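Local coordinates for sugar phosphate isomerase/epimerase (Parabacteroides distasonis, PDB 3OBE), which is a TIM-barrel protein that probably acts as an isomerase or epimerase on sugars or sugar phosphates, at residues G41-Y50 with F288-Q299; L217-G225 with G255-F263. One frame throughout, in Å; residues are numbered along the deposited sequence.

Interaction 1 (G41-Y50 with F288-Q299)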
ATOM      1  N   GLY A  41       8.664 -18.891   7.088  1.00 28.78           N
ATOM      2  CA  GLY A  41       7.494 -17.993   7.048  1.00 26.77           C
ATOM      3  C   GLY A  41       7.086 -17.688   5.616  1.00 25.47           C
ATOM      4  O   GLY A  41       5.890 -17.663   5.264  1.00 23.46           O
ATOM      5  N   LEU A  42       8.083 -17.405   4.788  1.00 25.10           N
ATOM      6  CA  LEU A  42       7.848 -17.170   3.362  1.00 24.41           C
ATOM      7  C   LEU A  42       7.244 -18.371   2.661  1.00 24.79           C
ATOM      8  O   LEU A  42       6.367 -18.231   1.810  1.00 23.19           O
ATOM      9  CB  LEU A  42       9.120 -16.676   2.661  1.00 25.31           C
ATOM     10  CG  LEU A  42       9.644 -15.298   3.106  1.00 25.42           C
ATOM     11  CD1 LEU A  42      11.100 -15.011   2.612  1.00 28.19           C
ATOM     12  CD2 LEU A  42       8.765 -14.156   2.668  1.00 24.95           C
ATOM     13  N   ASN A  43       7.693 -19.560   3.027  0.50 26.21           N
ATOM     14  CA  ASN A  43       7.113 -20.773   2.482  0.50 27.01           C
ATOM     15  C   ASN A  43       5.644 -20.905   2.872  0.50 26.42           C
ATOM     16  O   ASN A  43       4.778 -21.266   2.070  0.50 26.43           O
ATOM     17  CB  ASN A  43       7.907 -21.986   2.979  0.50 28.97           C
ATOM     18  CG  ASN A  43       7.458 -23.260   2.334  0.50 30.23           C
ATOM     19  OD1 ASN A  43       7.667 -23.467   1.140  0.50 33.54           O
ATOM     20  ND2 ASN A  43       6.843 -24.134   3.114  0.50 31.46           N
ATOM     21  N   ARG A  44       5.359 -20.603   4.125  1.00 26.24           N
ATOM     22  CA  ARG A  44       3.978 -20.592   4.603  1.00 25.93           C
ATOM     23  C   ARG A  44       3.076 -19.640   3.795  1.00 23.03           C
ATOM     24  O   ARG A  44       1.927 -19.981   3.425  1.00 23.25           O
ATOM     25  CB  ARG A  44       4.004 -20.170   6.074  1.00 26.88           C
ATOM     26  CG  ARG A  44       2.915 -20.755   6.853  1.00 29.55           C
ATOM     27  CD  ARG A  44       3.176 -20.723   8.373  1.00 27.69           C
ATOM     28  NE  ARG A  44       1.888 -20.684   9.026  1.00 26.38           N
ATOM     29  CZ  ARG A  44       1.711 -20.477  10.327  1.00 28.11           C
ATOM     30  NH1 ARG A  44       2.749 -20.271  11.126  1.00 29.87           N
ATOM     31  NH2 ARG A  44       0.488 -20.491  10.824  1.00 27.42           N
ATOM     32  N   LEU A  45       3.584 -18.437   3.554  1.00 21.16           N
ATOM     33  CA  LEU A  45       2.838 -17.461   2.766  1.00 19.93           C
ATOM     34  C   LEU A  45       2.582 -17.996   1.339  1.00 20.73           C
ATOM     35  O   LEU A  45       1.449 -17.901   0.818  1.00 20.74           O
ATOM     36  CB  LEU A  45       3.567 -16.160   2.746  1.00 19.21           C
ATOM     37  CG  LEU A  45       3.672 -15.452   4.096  1.00 18.49           C
ATOM     38  CD1 LEU A  45       4.427 -14.155   3.916  1.00 17.03           C
ATOM     39  CD2 LEU A  45       2.227 -15.157   4.664  1.00 17.76           C
ATOM     40  N   ALA A  46       3.624 -18.568   0.738  1.00 22.11           N
ATOM     41  CA  ALA A  46       3.488 -19.171  -0.599  1.00 22.79           C
ATOM     42  C   ALA A  46       2.469 -20.289  -0.597  1.00 23.76           C
ATOM     43  O   ALA A  46       1.608 -20.344  -1.487  1.00 22.34           O
ATOM     44  CB  ALA A  46       4.873 -19.629  -1.190  1.00 23.77           C
ATOM     45  N   LYS A  47       2.515 -21.146   0.421  1.00 24.64           N
ATOM     46  CA  LYS A  47       1.542 -22.254   0.541  1.00 25.73           C
ATOM     47  C   LYS A  47       0.084 -21.744   0.665  1.00 25.17           C
ATOM     48  O   LYS A  47      -0.877 -22.333   0.149  1.00 25.60           O
ATOM     49  CB  LYS A  47       1.926 -23.158   1.722  1.00 27.07           C
ATOM     50  N   ALA A  48      -0.095 -20.605   1.313  1.00 23.36           N
ATOM     51  CA  ALA A  48      -1.445 -20.008   1.446  1.00 22.60           C
ATOM     52  C   ALA A  48      -1.960 -19.331   0.190  1.00 22.12           C
ATOM     53  O   ALA A  48      -3.151 -18.987   0.098  1.00 22.07           O
ATOM     54  CB  ALA A  48      -1.483 -19.005   2.597  1.00 21.50           C
ATOM     55  N   GLY A  49      -1.076 -19.115  -0.780  1.00 21.00           N
ATOM     56  CA  GLY A  49      -1.468 -18.516  -2.037  1.00 20.41           C
ATOM     57  C   GLY A  49      -0.982 -17.118  -2.304  1.00 19.09           C
ATOM     58  O   GLY A  49      -1.268 -16.559  -3.368  1.00 20.35           O
ATOM     59  N   TYR A  50      -0.260 -16.513  -1.343  1.00 17.77           N
ATOM     60  CA  TYR A  50       0.336 -15.218  -1.617  1.00 15.92           C
ATOM     61  C   TYR A  50       1.386 -15.327  -2.697  1.00 16.41           C
ATOM     62  O   TYR A  50       2.174 -16.276  -2.721  1.00 16.30           O
ATOM     63  CB  TYR A  50       0.910 -14.548  -0.347  1.00 15.70           C
ATOM     64  CG  TYR A  50      -0.180 -14.165   0.639  1.00 14.26           C
ATOM     65  CD1 TYR A  50      -0.972 -12.995   0.446  1.00 14.19           C
ATOM     66  CD2 TYR A  50      -0.456 -14.968   1.749  1.00 15.28           C
ATOM     67  CE1 TYR A  50      -1.961 -12.650   1.309  1.00 13.46           C
ATOM     68  CE2 TYR A  50      -1.473 -14.618   2.635  1.00 16.29           C
ATOM     69  CZ  TYR A  50      -2.227 -13.465   2.411  1.00 14.85           C
ATOM     70  OH  TYR A  50      -3.260 -13.110   3.242  1.00 14.50           O
ATOM     71  N   PHE A 288      -0.122 -14.899  11.714  1.00 16.25           N
ATOM     72  CA  PHE A 288      -0.113 -15.915  10.625  1.00 17.23           C
ATOM     73  C   PHE A 288      -1.482 -16.499  10.402  1.00 16.76           C
ATOM     74  O   PHE A 288      -1.890 -16.674   9.265  1.00 17.60           O
ATOM     75  CB  PHE A 288       0.910 -17.015  10.827  1.00 18.46           C
ATOM     76  CG  PHE A 288       2.130 -16.827   9.996  1.00 21.54           C
ATOM     77  CD1 PHE A 288       2.071 -16.995   8.629  1.00 22.96           C
ATOM     78  CD2 PHE A 288       3.325 -16.451  10.569  1.00 24.24           C
ATOM     79  CE1 PHE A 288       3.197 -16.822   7.855  1.00 22.87           C
ATOM     80  CE2 PHE A 288       4.458 -16.255   9.777  1.00 25.75           C
ATOM     81  CZ  PHE A 288       4.369 -16.458   8.423  1.00 20.82           C
ATOM     82  N   GLU A 289      -2.185 -16.832  11.477  1.00 17.61           N
ATOM     83  CA  GLU A 289      -3.537 -17.365  11.337  1.00 18.28           C
ATOM     84  C   GLU A 289      -4.437 -16.452  10.565  1.00 17.20           C
ATOM     85  O   GLU A 289      -5.118 -16.874   9.641  1.00 17.27           O
ATOM     86  CB  GLU A 289      -4.151 -17.697  12.690  1.00 18.25           C
ATOM     87  CG  GLU A 289      -5.569 -18.294  12.497  1.00 20.69           C
ATOM     88  CD  GLU A 289      -6.317 -18.568  13.762  1.00 21.66           C
ATOM     89  OE1 GLU A 289      -5.737 -18.413  14.859  1.00 23.46           O
ATOM     90  OE2 GLU A 289      -7.542 -18.890  13.622  1.00 23.96           O
ATOM     91  N   GLY A 290      -4.435 -15.181  10.931  1.00 14.43           N
ATOM     92  CA  GLY A 290      -5.313 -14.185  10.279  1.00 14.87           C
ATOM     93  C   GLY A 290      -4.948 -13.989   8.825  1.00 14.73           C
ATOM     94  O   GLY A 290      -5.822 -13.930   7.962  1.00 15.05           O
ATOM     95  N   VAL A 291      -3.650 -14.044   8.558  1.00 14.34           N
ATOM     96  CA  VAL A 291      -3.139 -13.897   7.195  1.00 14.62           C
ATOM     97  C   VAL A 291      -3.500 -15.128   6.346  1.00 15.41           C
ATOM     98  O   VAL A 291      -3.914 -15.007   5.207  1.00 16.02           O
ATOM     99  CB  VAL A 291      -1.609 -13.617   7.252  1.00 15.96           C
ATOM    100  CG1 VAL A 291      -0.967 -13.927   5.962  1.00 18.39           C
ATOM    101  CG2 VAL A 291      -1.390 -12.139   7.731  1.00 13.40           C
ATOM    102  N   GLU A 292      -3.389 -16.306   6.931  1.00 15.87           N
ATOM    103  CA  GLU A 292      -3.747 -17.549   6.233  1.00 16.62           C
ATOM    104  C   GLU A 292      -5.251 -17.650   5.951  1.00 17.15           C
ATOM    105  O   GLU A 292      -5.640 -18.011   4.840  1.00 18.75           O
ATOM    106  CB  GLU A 292      -3.271 -18.725   7.055  1.00 17.35           C
ATOM    107  CG  GLU A 292      -1.776 -18.878   6.972  1.00 19.26           C
ATOM    108  CD  GLU A 292      -1.239 -20.024   7.776  1.00 24.99           C
ATOM    109  OE1 GLU A 292      -1.765 -20.300   8.895  1.00 26.14           O
ATOM    110  OE2 GLU A 292      -0.284 -20.667   7.281  1.00 26.95           O
ATOM    111  N   LYS A 293      -6.064 -17.317   6.935  1.00 18.02           N
ATOM    112  CA  LYS A 293      -7.513 -17.343   6.806  1.00 18.34           C
ATOM    113  C   LYS A 293      -8.014 -16.280   5.825  1.00 17.23           C
ATOM    114  O   LYS A 293      -8.975 -16.524   5.083  1.00 17.67           O
ATOM    115  CB  LYS A 293      -8.202 -17.222   8.160  1.00 18.10           C
ATOM    116  CG  LYS A 293      -8.113 -18.586   8.900  1.00 19.25           C
ATOM    117  CD  LYS A 293      -8.801 -18.621  10.197  1.00 24.76           C
ATOM    118  CE  LYS A 293      -8.913 -20.102  10.602  1.00 28.79           C
ATOM    119  NZ  LYS A 293      -8.788 -20.310  11.995  1.00 33.53           N
ATOM    120  N   SER A 294      -7.340 -15.142   5.770  1.00 17.14           N
ATOM    121  CA  SER A 294      -7.616 -14.078   4.783  1.00 15.42           C
ATOM    122  C   SER A 294      -7.355 -14.598   3.394  1.00 16.41           C
ATOM    123  O   SER A 294      -8.201 -14.455   2.469  1.00 15.92           O
ATOM    124  CB  SER A 294      -6.811 -12.813   5.078  1.00 15.69           C
ATOM    125  OG  SER A 294      -7.168 -12.288   6.350  1.00 14.48           O
ATOM    126  N   ALA A 295      -6.224 -15.271   3.245  1.00 15.95           N
ATOM    127  CA  ALA A 295      -5.857 -15.869   1.957  1.00 17.80           C
ATOM    128  C   ALA A 295      -6.918 -16.876   1.559  1.00 18.75           C
ATOM    129  O   ALA A 295      -7.303 -16.894   0.392  1.00 20.07           O
ATOM    130  CB  ALA A 295      -4.445 -16.532   2.001  1.00 17.70           C
ATOM    131  N   ALA A 296      -7.379 -17.709   2.505  1.00 18.13           N
ATOM    132  CA  ALA A 296      -8.362 -18.756   2.198  1.00 19.76           C
ATOM    133  C   ALA A 296      -9.677 -18.133   1.646  1.00 19.53           C
ATOM    134  O   ALA A 296     -10.279 -18.658   0.676  1.00 19.34           O
ATOM    135  CB  ALA A 296      -8.619 -19.679   3.447  1.00 20.54           C
ATOM    136  N   TYR A 297     -10.080 -17.008   2.200  1.00 18.34           N
ATOM    137  CA  TYR A 297     -11.281 -16.299   1.733  1.00 17.86           C
ATOM    138  C   TYR A 297     -11.104 -15.795   0.311  1.00 17.81           C
ATOM    139  O   TYR A 297     -11.977 -15.965  -0.554  1.00 19.86           O
ATOM    140  CB  TYR A 297     -11.556 -15.124   2.664  1.00 17.76           C
ATOM    141  CG  TYR A 297     -12.660 -14.180   2.221  1.00 16.25           C
ATOM    142  CD1 TYR A 297     -14.002 -14.485   2.407  1.00 18.59           C
ATOM    143  CD2 TYR A 297     -12.328 -12.965   1.626  1.00 16.76           C
ATOM    144  CE1 TYR A 297     -14.970 -13.606   2.018  1.00 18.80           C
ATOM    145  CE2 TYR A 297     -13.291 -12.078   1.275  1.00 18.48           C
ATOM    146  CZ  TYR A 297     -14.601 -12.397   1.457  1.00 18.87           C
ATOM    147  OH  TYR A 297     -15.565 -11.469   1.082  1.00 22.24           O
ATOM    148  N   LEU A 298      -9.967 -15.182   0.055  1.00 17.46           N
ATOM    149  CA  LEU A 298      -9.754 -14.528  -1.238  1.00 18.04           C
ATOM    150  C   LEU A 298      -9.562 -15.589  -2.320  1.00 19.76           C
ATOM    151  O   LEU A 298     -10.014 -15.421  -3.459  1.00 19.90           O
ATOM    152  CB  LEU A 298      -8.552 -13.611  -1.175  1.00 17.31           C
ATOM    153  CG  LEU A 298      -8.737 -12.364  -0.291  1.00 18.08           C
ATOM    154  CD1 LEU A 298      -7.408 -11.609  -0.188  1.00 18.72           C
ATOM    155  CD2 LEU A 298      -9.893 -11.423  -0.825  1.00 18.33           C
ATOM    156  N   GLN A 299      -8.878 -16.671  -1.963  1.00 20.43           N
ATOM    157  CA  GLN A 299      -8.635 -17.723  -2.907  1.00 21.49           C
ATOM    158  C   GLN A 299      -9.954 -18.406  -3.276  1.00 22.51           C
ATOM    159  O   GLN A 299     -10.128 -18.782  -4.437  1.00 23.61           O
ATOM    160  CB  GLN A 299      -7.658 -18.747  -2.356  1.00 23.48           C
ATOM    161  CG  GLN A 299      -6.270 -18.160  -2.134  1.00 25.95           C
ATOM    162  CD  GLN A 299      -5.382 -18.226  -3.354  1.00 33.13           C
ATOM    163  OE1 GLN A 299      -4.942 -17.190  -3.905  1.00 35.82           O
ATOM    164  NE2 GLN A 299      -5.082 -19.426  -3.759  1.00 36.07           N
TER
HETATM  165  O   HOH W   1       0.050 -21.583   4.776  1.00 22.27           O

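Interaction 2 (L217-G225 with G255-F263)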
ATOM      1  N   LEU A 217      -5.485   2.688  -2.535  1.00 13.11           N
ATOM      2  CA  LEU A 217      -6.713   2.970  -1.808  1.00 12.41           C
ATOM      3  C   LEU A 217      -6.887   1.965  -0.698  1.00 12.94           C
ATOM      4  O   LEU A 217      -7.002   0.780  -0.951  1.00 13.36           O
ATOM      5  CB  LEU A 217      -7.928   2.939  -2.704  1.00 12.47           C
ATOM      6  CG  LEU A 217      -9.252   3.221  -2.007  1.00 13.53           C
ATOM      7  CD1 LEU A 217      -9.204   4.590  -1.241  1.00 13.53           C
ATOM      8  CD2 LEU A 217     -10.386   3.096  -2.956  1.00 15.60           C
ATOM      9  N   ASP A 218      -6.885   2.481   0.519  1.00 12.25           N
ATOM     10  CA  ASP A 218      -7.227   1.640   1.697  1.00 11.51           C
ATOM     11  C   ASP A 218      -8.731   1.597   1.867  1.00 12.93           C
ATOM     12  O   ASP A 218      -9.345   2.558   2.307  1.00 13.94           O
ATOM     13  CB  ASP A 218      -6.563   2.052   2.986  1.00 12.24           C
ATOM     14  CG  ASP A 218      -6.523   0.876   3.946  1.00 11.36           C
ATOM     15  OD1 ASP A 218      -7.655   0.457   4.333  1.00 13.61           O
ATOM     16  OD2 ASP A 218      -5.413   0.345   4.234  1.00 13.23           O
ATOM     17  N   VAL A 219      -9.336   0.491   1.420  1.00 13.03           N
ATOM     18  CA  VAL A 219     -10.781   0.425   1.400  1.00 14.03           C
ATOM     19  C   VAL A 219     -11.340   0.430   2.823  1.00 14.51           C
ATOM     20  O   VAL A 219     -12.422   0.985   3.084  1.00 14.27           O
ATOM     21  CB  VAL A 219     -11.292  -0.755   0.560  1.00 15.43           C
ATOM     22  CG1 VAL A 219     -10.896  -0.536  -0.885  1.00 17.28           C
ATOM     23  CG2 VAL A 219     -10.794  -2.121   1.118  1.00 14.15           C
ATOM     24  N   TYR A 220     -10.618  -0.180   3.759  1.00 14.75           N
ATOM     25  CA  TYR A 220     -11.084  -0.246   5.155  1.00 14.96           C
ATOM     26  C   TYR A 220     -11.012   1.115   5.817  1.00 14.41           C
ATOM     27  O   TYR A 220     -11.966   1.540   6.431  1.00 14.69           O
ATOM     28  CB  TYR A 220     -10.239  -1.210   5.960  1.00 14.28           C
ATOM     29  CG  TYR A 220     -10.579  -1.281   7.411  1.00 13.49           C
ATOM     30  CD1 TYR A 220     -11.676  -2.057   7.879  1.00 14.61           C
ATOM     31  CD2 TYR A 220      -9.807  -0.608   8.361  1.00 13.06           C
ATOM     32  CE1 TYR A 220     -11.933  -2.153   9.270  1.00 15.47           C
ATOM     33  CE2 TYR A 220     -10.095  -0.705   9.706  1.00 14.45           C
ATOM     34  CZ  TYR A 220     -11.138  -1.471  10.147  1.00 15.21           C
ATOM     35  OH  TYR A 220     -11.409  -1.559  11.479  1.00 15.79           O
ATOM     36  N   TRP A 221      -9.878   1.797   5.702  1.00 12.71           N
ATOM     37  CA  TRP A 221      -9.764   3.078   6.405  1.00 12.94           C
ATOM     38  C   TRP A 221     -10.667   4.128   5.723  1.00 12.88           C
ATOM     39  O   TRP A 221     -11.106   5.075   6.384  1.00 13.02           O
ATOM     40  CB  TRP A 221      -8.308   3.544   6.469  1.00 13.53           C
ATOM     41  CG  TRP A 221      -7.446   2.675   7.370  1.00 13.35           C
ATOM     42  CD1 TRP A 221      -6.340   1.959   6.989  1.00 14.75           C
ATOM     43  CD2 TRP A 221      -7.609   2.415   8.776  1.00 13.03           C
ATOM     44  NE1 TRP A 221      -5.800   1.308   8.057  1.00 14.21           N
ATOM     45  CE2 TRP A 221      -6.553   1.558   9.170  1.00 14.04           C
ATOM     46  CE3 TRP A 221      -8.522   2.841   9.747  1.00 13.31           C
ATOM     47  CZ2 TRP A 221      -6.421   1.090  10.479  1.00 15.35           C
ATOM     48  CZ3 TRP A 221      -8.376   2.372  11.035  1.00 14.05           C
ATOM     49  CH2 TRP A 221      -7.340   1.501  11.389  1.00 16.15           C
ATOM     50  N   ALA A 222     -11.022   3.917   4.460  1.00 13.38           N
ATOM     51  CA  ALA A 222     -12.034   4.755   3.811  1.00 12.70           C
ATOM     52  C   ALA A 222     -13.414   4.539   4.471  1.00 13.33           C
ATOM     53  O   ALA A 222     -14.063   5.503   4.904  1.00 12.13           O
ATOM     54  CB  ALA A 222     -12.104   4.453   2.318  1.00 13.20           C
ATOM     55  N   VAL A 223     -13.818   3.272   4.639  1.00 12.46           N
ATOM     56  CA  VAL A 223     -15.078   2.984   5.393  1.00 12.79           C
ATOM     57  C   VAL A 223     -15.056   3.543   6.829  1.00 12.14           C
ATOM     58  O   VAL A 223     -16.061   4.122   7.290  1.00 13.01           O
ATOM     59  CB  VAL A 223     -15.423   1.488   5.371  1.00 12.24           C
ATOM     60  CG1 VAL A 223     -16.636   1.216   6.287  1.00 14.43           C
ATOM     61  CG2 VAL A 223     -15.686   1.024   3.886  1.00 14.02           C
HETATM   62  N   MSE A 224     -13.908   3.469   7.516  1.00 11.84           N
HETATM   63  CA  MSE A 224     -13.766   3.989   8.849  1.00 13.97           C
HETATM   64  C   MSE A 224     -13.753   5.513   8.867  1.00 13.65           C
HETATM   65  O   MSE A 224     -14.010   6.109   9.913  1.00 16.23           O
HETATM   66  CB  MSE A 224     -12.507   3.453   9.530  1.00 14.66           C
HETATM   67  CG  MSE A 224     -12.550   1.968   9.709  1.00 15.37           C
HETATM   68 SE   MSE A 224     -13.670   1.461  11.185  0.75 16.87          SE
HETATM   69  CE  MSE A 224     -12.523   1.978  12.606  1.00 18.14           C
ATOM     70  N   GLY A 225     -13.524   6.128   7.701  1.00 14.01           N
ATOM     71  CA  GLY A 225     -13.705   7.565   7.509  1.00 14.98           C
ATOM     72  C   GLY A 225     -15.060   7.932   6.933  1.00 14.89           C
ATOM     73  O   GLY A 225     -15.219   9.043   6.418  1.00 15.18           O
ATOM     74  N   GLY A 255     -18.970  -7.663   9.815  1.00 17.17           N
ATOM     75  CA  GLY A 255     -20.153  -7.057   9.230  1.00 17.54           C
ATOM     76  C   GLY A 255     -19.895  -5.838   8.360  1.00 17.69           C
ATOM     77  O   GLY A 255     -20.841  -5.282   7.827  1.00 18.21           O
HETATM   78  N   MSE A 256     -18.647  -5.369   8.149  0.50 17.30           N
HETATM   79  CA  MSE A 256     -18.417  -3.958   7.659  0.50 17.63           C
HETATM   80  C   MSE A 256     -18.229  -3.531   6.150  0.50 17.52           C
HETATM   81  O   MSE A 256     -18.714  -2.463   5.784  0.50 20.35           O
HETATM   82  CB  MSE A 256     -17.286  -3.312   8.487  0.50 17.70           C
HETATM   83  CG  MSE A 256     -17.415  -3.536   9.981  0.50 19.68           C
HETATM   84 SE   MSE A 256     -15.891  -2.717  10.914  0.38 24.34          SE
HETATM   85  CE  MSE A 256     -16.062  -1.146   9.901  0.50 15.38           C
HETATM   86  N   MSE A 257     -17.526  -4.279   5.290  1.00 17.93           N
HETATM   87  CA  MSE A 257     -16.900  -4.302   3.967  1.00 15.35           C
HETATM   88  C   MSE A 257     -17.725  -5.174   3.011  1.00 16.22           C
HETATM   89  O   MSE A 257     -18.141  -6.278   3.365  1.00 17.58           O
HETATM   90  CB  MSE A 257     -15.439  -4.819   4.055  1.00 14.90           C
HETATM   91  CG  MSE A 257     -14.602  -4.245   5.189  1.00 14.50           C
HETATM   92 SE   MSE A 257     -14.533  -2.342   5.018  0.75 15.81          SE
HETATM   93  CE  MSE A 257     -13.861  -2.121   3.198  1.00 19.55           C
ATOM     94  N   ASN A 258     -17.929  -4.649   1.808  1.00 16.39           N
ATOM     95  CA  ASN A 258     -18.562  -5.387   0.722  1.00 16.46           C
ATOM     96  C   ASN A 258     -17.484  -5.705  -0.317  1.00 16.48           C
ATOM     97  O   ASN A 258     -17.299  -4.982  -1.298  1.00 16.39           O
ATOM     98  CB  ASN A 258     -19.692  -4.562   0.121  1.00 16.81           C
ATOM     99  CG  ASN A 258     -20.596  -5.427  -0.775  1.00 17.10           C
ATOM    100  OD1 ASN A 258     -20.089  -6.312  -1.465  1.00 18.95           O
ATOM    101  ND2 ASN A 258     -21.868  -5.136  -0.804  1.00 16.09           N
ATOM    102  N   PHE A 259     -16.732  -6.761  -0.059  1.00 17.06           N
ATOM    103  CA  PHE A 259     -15.640  -7.155  -0.936  1.00 16.55           C
ATOM    104  C   PHE A 259     -16.143  -7.552  -2.319  1.00 17.30           C
ATOM    105  O   PHE A 259     -15.486  -7.235  -3.296  1.00 17.95           O
ATOM    106  CB  PHE A 259     -14.740  -8.196  -0.265  1.00 16.43           C
ATOM    107  CG  PHE A 259     -13.895  -7.598   0.825  1.00 14.93           C
ATOM    108  CD1 PHE A 259     -12.976  -6.606   0.502  1.00 16.04           C
ATOM    109  CD2 PHE A 259     -14.060  -7.951   2.144  1.00 15.22           C
ATOM    110  CE1 PHE A 259     -12.211  -5.980   1.460  1.00 14.87           C
ATOM    111  CE2 PHE A 259     -13.271  -7.307   3.121  1.00 14.53           C
ATOM    112  CZ  PHE A 259     -12.351  -6.369   2.753  1.00 14.85           C
ATOM    113  N   PRO A 260     -17.338  -8.173  -2.427  1.00 18.28           N
ATOM    114  CA  PRO A 260     -17.798  -8.464  -3.798  1.00 18.73           C
ATOM    115  C   PRO A 260     -17.900  -7.198  -4.634  1.00 19.11           C
ATOM    116  O   PRO A 260     -17.443  -7.162  -5.759  1.00 18.44           O
ATOM    117  CB  PRO A 260     -19.137  -9.133  -3.567  1.00 20.43           C
ATOM    118  CG  PRO A 260     -18.941  -9.897  -2.314  1.00 19.35           C
ATOM    119  CD  PRO A 260     -18.141  -8.929  -1.441  1.00 17.80           C
ATOM    120  N   ASN A 261     -18.425  -6.115  -4.056  1.00 18.76           N
ATOM    121  CA  ASN A 261     -18.502  -4.855  -4.806  1.00 18.42           C
ATOM    122  C   ASN A 261     -17.194  -4.140  -5.008  1.00 17.62           C
ATOM    123  O   ASN A 261     -17.002  -3.523  -6.047  1.00 18.12           O
ATOM    124  CB  ASN A 261     -19.493  -3.902  -4.176  1.00 18.90           C
ATOM    125  CG  ASN A 261     -20.930  -4.310  -4.409  1.00 20.04           C
ATOM    126  OD1 ASN A 261     -21.283  -5.160  -5.264  1.00 21.47           O
ATOM    127  ND2 ASN A 261     -21.810  -3.693  -3.636  1.00 22.28           N
ATOM    128  N   ILE A 262     -16.315  -4.176  -4.001  1.00 16.53           N
ATOM    129  CA  ILE A 262     -14.987  -3.577  -4.098  1.00 16.28           C
ATOM    130  C   ILE A 262     -14.180  -4.227  -5.213  1.00 16.56           C
ATOM    131  O   ILE A 262     -13.619  -3.525  -6.075  1.00 15.42           O
ATOM    132  CB  ILE A 262     -14.260  -3.633  -2.749  1.00 16.07           C
ATOM    133  CG1 ILE A 262     -14.918  -2.647  -1.774  1.00 18.47           C
ATOM    134  CG2 ILE A 262     -12.755  -3.383  -2.890  1.00 14.72           C
ATOM    135  CD1 ILE A 262     -14.556  -2.866  -0.325  1.00 14.88           C
ATOM    136  N   PHE A 263     -14.190  -5.551  -5.239  1.00 16.68           N
ATOM    137  CA  PHE A 263     -13.472  -6.277  -6.287  1.00 16.89           C
ATOM    138  C   PHE A 263     -14.101  -6.107  -7.664  1.00 18.60           C
ATOM    139  O   PHE A 263     -13.386  -5.872  -8.619  1.00 19.73           O
ATOM    140  CB  PHE A 263     -13.327  -7.744  -5.906  1.00 17.35           C
ATOM    141  CG  PHE A 263     -12.150  -7.998  -5.027  1.00 14.92           C
ATOM    142  CD1 PHE A 263     -10.867  -8.097  -5.534  1.00 16.80           C
ATOM    143  CD2 PHE A 263     -12.325  -8.100  -3.658  1.00 16.35           C
ATOM    144  CE1 PHE A 263      -9.809  -8.272  -4.685  1.00 16.26           C
ATOM    145  CE2 PHE A 263     -11.292  -8.291  -2.856  1.00 14.49           C
ATOM    146  CZ  PHE A 263     -10.028  -8.374  -3.345  1.00 14.44           C
TER

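Interaction 1 (G41-Y50 with F288-Q299)
Helix 41-48 and helix 288-299 run side by side in nearly the same direction, their axes 9.8 Å apart at closest approach and inclined by 23°, the backbones nearest where Ala48 faces Glu292. Arg44 reaches across, its chain extended from CG to NE. Its guanidinium lies flat on the Phe288 ring, planes 10° apart and centres separated by 4.3 Å, while Glu292 takes the edge: Arg44 NE donates to Glu292 OE2 (2.8 Å) and Arg44 NH2 to Glu292 OE1 (3.0 Å), a side-on, two-nitrogen grip from above the carboxylate plane. A water donates to both Arg44 O and Glu292 OE2. A glutamine in place of Glu292, lacking the charge, is likely to leave Arg44 without its ionic mate, held mainly by the stack on Phe288. Helix 38-48, between the first two barrel strands, here meets the last TIM-barrel helix, 287-300, and Leu25 of strand 24-26 supports Leu45, Tyr50 and Val291 from the barrel side. There Leu45 CD2 wedges between Phe288 CE1 and Val291 CG1. At the C-terminal end of helix 41-48 Ala48 CB meets Ala295 CB at 3.9 Å, and Gly49 ends the helix in a Schellman motif, with no room for a side chain beside Gln299. Tyr50 follows, its ring oblique to Val291 CG1 and Ala295 CB, and Tyr50 OH donates to Val291 O (2.8 Å) from the face of that carbonyl opposite Ala295 N.

Interaction 2 (L217-G225 with G255-F263)
Met257 and Met256, both selenomethionines, reach across from the loop before helix 259-263 to the short helix 219-224, where Val219 offers the largest surface in return. Met257 is the central piece. Bends at chi2 (-58°) and chi3 (-55°) fold its chain back on itself and carry Met257 CE to the backbone of the first helical turn, 3.4 Å from Val219 O. Met257 CE also touches CG2 of Val219 and CG2 of Val223, each at 3.7 Å, so it sits between two valines one turn apart. Met257 SE packs against Val223 and also approaches the Tyr220 ring obliquely, 5.3 Å from its centroid, in a Met-aromatic contact; the two side chains cross at about a right angle. Met256 works further along the helix: in one of its two conformers, Met256 CE lies 3.8 Å from the selenium of Met224, with Tyr220 CE1 and Val223 CG1 at looser distances.

Val219 spreads its two methyls over different partners. Val219 CG1 meets Ile262 CG2 at 3.9 Å, the two side chains reaching toward each other tip to tip, whereas Val219 CG2 touches Met257 CE and comes obliquely to Phe259 CE1. Pro229 of helix 229-235 also packs on Val219 and Val223. Both helices begin with a side-chain cap: Asp218 OD1 accepts from Trp221 N (2.9 Å), and Asn258 OD1 from Asn261 N (3.1 Å). Asp218 OD2 is hydrogen-bonded to His169 NE2, while Tyr220 OH is held by Arg248 and its ring makes a cation-pi contact with Lys246. The arrangement is that of the TIM-barrel rim at the C-terminal ends of the strands, where the segment following strand 213-218 packs on the loop that leads into the helix after strand 240-245.

Overall arrangement
The two contacts lie about 20 Å apart, centre to centre, in the helical and loop layer around one eight-stranded parallel barrel. Along the chain interaction 2 is nested within interaction 1: helix 38-48 comes first, then 217-225 and 255-263, and helix 287-300 last. Interaction 1 thus brings the two ends of the barrel's helical ring together, while interaction 2 joins elements near one another in sequence, following strands 213-218 and 240-245. Helices 259-269 and 287-300 link them directly, since Tyr297 OH lies 3.6 Å from Phe259 CB and Leu298 CD2 lies 4.0 Å from Phe263 CZ. The two regions are thus joined through neighbouring helices of the barrel wall.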